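Local coordinates for DNA protection during starvation protein (Mycobacterium smegmatis, PDB 2YW6) that probably protects DNA from oxidative damage by using hydrogen peroxide to oxidise ferrous iron and storing it as a ferric mineral inside a hollow shell of twelve subunits, at residues Leu111-Val116 / Glu146-Phe151; Asp93-Glu98 / Gln103-Ala108. All coordinates share one frame; numbering follows the deposited sequence.

The two contacts follow one another along the chain, contact 2 being complete before contact 1 begins, and they share helix 102-127. Contact 2 lies near the start of that helix, where the loop 93-98 folds back against it. Contact 1 lies further along, where the helix packs against helix 132-155. Their centres are about 13 Å apart, and they meet where Val112 CG2 lies 4.1 Å from Tyr95 CD1. Contact 1 is in the buried interior of the ferritin-like bundle, whereas contact 2 is farther from the subunit's centre and only partly buried, and its loop also reaches another subunit. Helix 102-127 thus joins the core of the subunit to a connection involved in building the dodecamer.

Contact 1 (Leu111-Val116 / Glu146-Phe151); sequences LVYNGV and EKFQWF
Tyr113 reaches from helix 102-127 to Gln149 and Phe148 of helix 132-155, and its atoms meet the two in turn. Tyr113 CB lies 3.6 Å from Gln149 CG, so the first step of the side chain rests on the aliphatic part of the glutamine. Next, Tyr113 CD2 is 4.2 Å from Gln149 CB, the two side chains running past each other in opposite directions. Further out, across this contact, the ring meets Phe148. Tyr113 CZ comes 3.4 Å from Phe148 CD2, which sits over one face of the tyrosine, and Tyr113 CE1 is 3.9 Å from Phe148 CE2. The two rings meet obliquely, with their planes at 38° and their centroids 5.1 Å apart. Phe148 carries CG anti to its backbone N (chi1 -174°), which brings its CD2 over the CE1, CE2 and CZ end of the tyrosine ring. At the tip, the Tyr113 hydroxyl is hydrogen-bonded to Gln57 of helix 47-75. Tyrosine suits the place because its long flat body fills the apolar interior while its buried oxygen finds a polar partner on a third helix; the neighbouring phenylalanine needs none. Leu31 and Leu35 of helix 12-41 also touch Tyr113. The two short helical segments run nearly antiparallel at 160°, their axes 10.0 Å apart, and four helices meet around this tyrosine, as in the four-helix bundle of the ferritin-like fold.

Contact 2 (Asp93-Glu98 / Gln103-Ala108); sequences DDYSVE and QAHLAA
The imidazole of His105 carries Val97 CG1 over one face and has polar partners at its edge, Tyr95 OH beside ND1 and the backbone oxygen of Glu98 beside NE2. The methyl makes a CH-pi contact, Val97 CG1 lying 3.7 Å from the centroid of the His105 ring. The phenol ring of Tyr95 has His105 ND1 at its own edge, in its plane. With centroids 5.7 Å apart and planes only 13° from parallel, the two rings touch through their borders, without overlap. Tyr95 OH and His105 ND1, 2.6 Å apart, are hydrogen-bonded, and either could supply the proton. At the far side of the imidazole, NE2 makes a weak bond to Glu98 O, bent to 125° at the hydrogen; Asn41 O is a second weak acceptor for it. The remaining packing is apolar. Ala108, about one turn further along the helix from His105, puts CB 3.5 Å from Tyr95 CE1 and 3.8 Å from Val97 CG2; a single methyl fits where tyrosine and valine converge on the helix. Val97 has CG1 anti to its backbone N (chi1 -177°), which leaves one methyl for the imidazole and the other for Ala108. The Glu98 carboxylate forms a salt bridge with Lys80 of a neighbouring subunit. Histidine suits this place because its two nitrogens reach Tyr95 and Glu98, joining loop to helix. The carbonyls near NE2 would probably keep a proton there; a neutral ring would then leave ND1 to accept from the phenol, whereas a charged one would donate to it.

Contact 1 (Leu111-Val116 / Glu146-Phe151)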
# COMPACT_ATOMS: atom_id res chain seq x y z
N LEU B 111 -29.60 10.58 22.43
CA LEU B 111 -30.89 11.20 22.15
C LEU B 111 -30.99 11.53 20.67
O LEU B 111 -32.00 11.22 20.03
CB LEU B 111 -31.04 12.48 22.99
CG LEU B 111 -32.15 12.56 24.05
CD1 LEU B 111 -32.73 11.18 24.39
CD2 LEU B 111 -31.57 13.24 25.29
N VAL B 112 -29.95 12.17 20.13
CA VAL B 112 -29.93 12.52 18.72
C VAL B 112 -30.19 11.27 17.86
O VAL B 112 -31.02 11.30 16.95
CB VAL B 112 -28.58 13.16 18.32
CG1 VAL B 112 -28.50 13.34 16.80
CG2 VAL B 112 -28.42 14.51 19.01
N TYR B 113 -29.50 10.17 18.16
CA TYR B 113 -29.68 8.94 17.42
C TYR B 113 -31.06 8.29 17.56
O TYR B 113 -31.50 7.58 16.65
CB TYR B 113 -28.58 7.92 17.78
CG TYR B 113 -27.33 8.15 16.98
CD1 TYR B 113 -26.53 9.27 17.19
CD2 TYR B 113 -27.01 7.31 15.90
CE1 TYR B 113 -25.47 9.57 16.34
CE2 TYR B 113 -25.96 7.61 15.04
CZ TYR B 113 -25.20 8.73 15.26
OH TYR B 113 -24.21 9.06 14.38
N ASN B 114 -31.74 8.51 18.68
CA ASN B 114 -33.07 7.93 18.82
C ASN B 114 -33.91 8.50 17.67
O ASN B 114 -34.61 7.77 16.97
CB ASN B 114 -33.72 8.29 20.18
CG ASN B 114 -33.26 7.36 21.32
OD1 ASN B 114 -32.88 6.21 21.10
ND2 ASN B 114 -33.34 7.87 22.56
N GLY B 115 -33.81 9.82 17.47
CA GLY B 115 -34.56 10.44 16.40
C GLY B 115 -34.15 9.93 15.03
O GLY B 115 -35.01 9.58 14.20
N VAL B 116 -32.84 9.88 14.80
CA VAL B 116 -32.26 9.43 13.53
C VAL B 116 -32.67 8.01 13.18
O VAL B 116 -33.11 7.73 12.06
CB VAL B 116 -30.70 9.54 13.57
CG1 VAL B 116 -30.09 9.10 12.23
CG2 VAL B 116 -30.30 10.96 13.90
N GLU B 146 -27.44 2.29 13.98
CA GLU B 146 -27.82 1.61 15.21
C GLU B 146 -26.63 1.05 15.98
O GLU B 146 -26.61 1.08 17.21
CB GLU B 146 -28.82 0.51 14.90
CG GLU B 146 -30.21 1.04 14.71
CD GLU B 146 -31.14 0.04 14.08
OE1 GLU B 146 -30.96 -1.17 14.35
OE2 GLU B 146 -32.04 0.47 13.32
N LYS B 147 -25.65 0.52 15.26
CA LYS B 147 -24.47 -0.01 15.92
C LYS B 147 -23.77 1.14 16.65
O LYS B 147 -23.35 1.00 17.80
CB LYS B 147 -23.50 -0.63 14.91
CG LYS B 147 -22.22 -1.13 15.57
CD LYS B 147 -21.01 -1.10 14.65
CE LYS B 147 -20.95 -2.33 13.77
NZ LYS B 147 -19.61 -2.50 13.15
N PHE B 148 -23.64 2.27 15.98
CA PHE B 148 -22.99 3.42 16.59
C PHE B 148 -23.65 3.86 17.89
O PHE B 148 -22.97 4.17 18.87
CB PHE B 148 -22.96 4.60 15.62
CG PHE B 148 -22.16 5.77 16.12
CD1 PHE B 148 -20.77 5.76 16.04
CD2 PHE B 148 -22.80 6.85 16.73
CE1 PHE B 148 -20.03 6.82 16.55
CE2 PHE B 148 -22.07 7.91 17.24
CZ PHE B 148 -20.68 7.90 17.16
N GLN B 149 -24.99 3.91 17.88
CA GLN B 149 -25.75 4.33 19.06
C GLN B 149 -25.43 3.39 20.20
O GLN B 149 -25.35 3.80 21.36
CB GLN B 149 -27.26 4.29 18.78
CG GLN B 149 -28.07 5.02 19.84
CD GLN B 149 -29.55 4.65 19.82
OE1 GLN B 149 -30.41 5.45 20.24
NE2 GLN B 149 -29.86 3.45 19.36
N TRP B 150 -25.24 2.12 19.88
CA TRP B 150 -24.91 1.16 20.92
C TRP B 150 -23.55 1.47 21.55
O TRP B 150 -23.39 1.37 22.77
CB TRP B 150 -24.91 -0.27 20.39
CG TRP B 150 -24.40 -1.20 21.43
CD1 TRP B 150 -24.89 -1.35 22.69
CD2 TRP B 150 -23.25 -2.03 21.33
NE1 TRP B 150 -24.10 -2.22 23.40
CE2 TRP B 150 -23.09 -2.66 22.59
CE3 TRP B 150 -22.33 -2.31 20.32
CZ2 TRP B 150 -22.04 -3.55 22.86
CZ3 TRP B 150 -21.28 -3.20 20.58
CH2 TRP B 150 -21.15 -3.80 21.84
N PHE B 151 -22.56 1.83 20.73
CA PHE B 151 -21.24 2.15 21.28
C PHE B 151 -21.40 3.33 22.21
O PHE B 151 -20.75 3.41 23.25
CB PHE B 151 -20.23 2.49 20.19
CG PHE B 151 -19.77 1.30 19.40
CD1 PHE B 151 -19.85 0.01 19.93
CD2 PHE B 151 -19.23 1.46 18.12
CE1 PHE B 151 -19.40 -1.09 19.21
CE2 PHE B 151 -18.78 0.35 17.39
CZ PHE B 151 -18.87 -0.93 17.94

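Contact 2 (Asp93-Glu98 / Gln103-Ala108)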
# COMPACT_ATOMS: atom_id res chain seq x y z
N ASP B 93 -34.01 20.20 16.87
CA ASP B 93 -33.48 21.54 17.16
C ASP B 93 -32.07 21.82 16.65
O ASP B 93 -31.84 21.88 15.45
CB ASP B 93 -33.54 21.76 18.67
CG ASP B 93 -32.97 20.59 19.45
OD1 ASP B 93 -31.73 20.45 19.49
OD2 ASP B 93 -33.76 19.80 20.01
N ASP B 94 -31.13 22.03 17.58
CA ASP B 94 -29.74 22.31 17.23
C ASP B 94 -28.90 21.90 18.44
O ASP B 94 -29.09 22.44 19.53
CB ASP B 94 -29.55 23.80 16.92
CG ASP B 94 -28.14 24.14 16.44
OD1 ASP B 94 -27.22 24.18 17.28
OD2 ASP B 94 -27.96 24.36 15.22
N TYR B 95 -28.00 20.93 18.24
CA TYR B 95 -27.17 20.43 19.33
C TYR B 95 -26.68 21.60 20.16
O TYR B 95 -25.98 22.47 19.67
CB TYR B 95 -25.97 19.63 18.79
CG TYR B 95 -25.29 18.75 19.83
CD1 TYR B 95 -25.80 17.49 20.16
CD2 TYR B 95 -24.13 19.18 20.48
CE1 TYR B 95 -25.17 16.67 21.11
CE2 TYR B 95 -23.49 18.37 21.43
CZ TYR B 95 -24.02 17.11 21.73
OH TYR B 95 -23.36 16.29 22.60
N SER B 96 -27.04 21.60 21.44
CA SER B 96 -26.68 22.70 22.31
C SER B 96 -25.67 22.43 23.42
O SER B 96 -25.49 23.27 24.30
CB SER B 96 -27.96 23.30 22.90
OG SER B 96 -28.88 22.28 23.24
N VAL B 97 -25.02 21.27 23.39
CA VAL B 97 -24.02 20.98 24.41
C VAL B 97 -22.69 21.44 23.83
O VAL B 97 -22.35 21.06 22.71
CB VAL B 97 -23.91 19.48 24.73
CG1 VAL B 97 -22.91 19.27 25.85
CG2 VAL B 97 -25.27 18.92 25.10
N GLU B 98 -21.94 22.23 24.58
CA GLU B 98 -20.65 22.73 24.10
C GLU B 98 -19.47 22.08 24.78
O GLU B 98 -19.43 20.86 24.91
CB GLU B 98 -20.61 24.24 24.25
CG GLU B 98 -21.56 24.93 23.28
CD GLU B 98 -21.98 26.30 23.74
OE1 GLU B 98 -21.10 27.11 24.10
OE2 GLU B 98 -23.20 26.57 23.73
N GLN B 103 -19.79 12.13 29.42
CA GLN B 103 -21.11 11.73 29.90
C GLN B 103 -22.20 12.58 29.27
O GLN B 103 -23.17 12.06 28.72
CB GLN B 103 -21.18 11.86 31.43
CG GLN B 103 -19.95 11.34 32.18
CD GLN B 103 -19.43 10.03 31.63
OE1 GLN B 103 -18.83 9.99 30.55
NE2 GLN B 103 -19.66 8.94 32.36
N ALA B 104 -22.03 13.90 29.34
CA ALA B 104 -22.99 14.85 28.79
C ALA B 104 -23.16 14.72 27.29
O ALA B 104 -24.29 14.63 26.79
CB ALA B 104 -22.57 16.27 29.15
N HIS B 105 -22.05 14.72 26.56
CA HIS B 105 -22.14 14.61 25.11
C HIS B 105 -22.70 13.27 24.67
O HIS B 105 -23.49 13.20 23.72
CB HIS B 105 -20.78 14.85 24.46
CG HIS B 105 -20.40 16.29 24.36
ND1 HIS B 105 -21.11 17.20 23.59
CD2 HIS B 105 -19.39 16.99 24.94
CE1 HIS B 105 -20.55 18.39 23.71
NE2 HIS B 105 -19.51 18.29 24.51
N LEU B 106 -22.33 12.19 25.34
CA LEU B 106 -22.85 10.90 24.92
C LEU B 106 -24.35 10.78 25.16
O LEU B 106 -25.08 10.27 24.31
CB LEU B 106 -22.06 9.77 25.60
CG LEU B 106 -20.96 9.20 24.68
CD1 LEU B 106 -20.27 10.29 23.87
CD2 LEU B 106 -19.95 8.48 25.53
N ALA B 107 -24.81 11.28 26.30
CA ALA B 107 -26.23 11.24 26.63
C ALA B 107 -27.00 12.00 25.56
O ALA B 107 -28.04 11.52 25.07
CB ALA B 107 -26.46 11.86 28.01
N ALA B 108 -26.49 13.18 25.21
CA ALA B 108 -27.12 14.03 24.19
C ALA B 108 -27.13 13.33 22.84
O ALA B 108 -28.14 13.34 22.14
CB ALA B 108 -26.37 15.39 24.09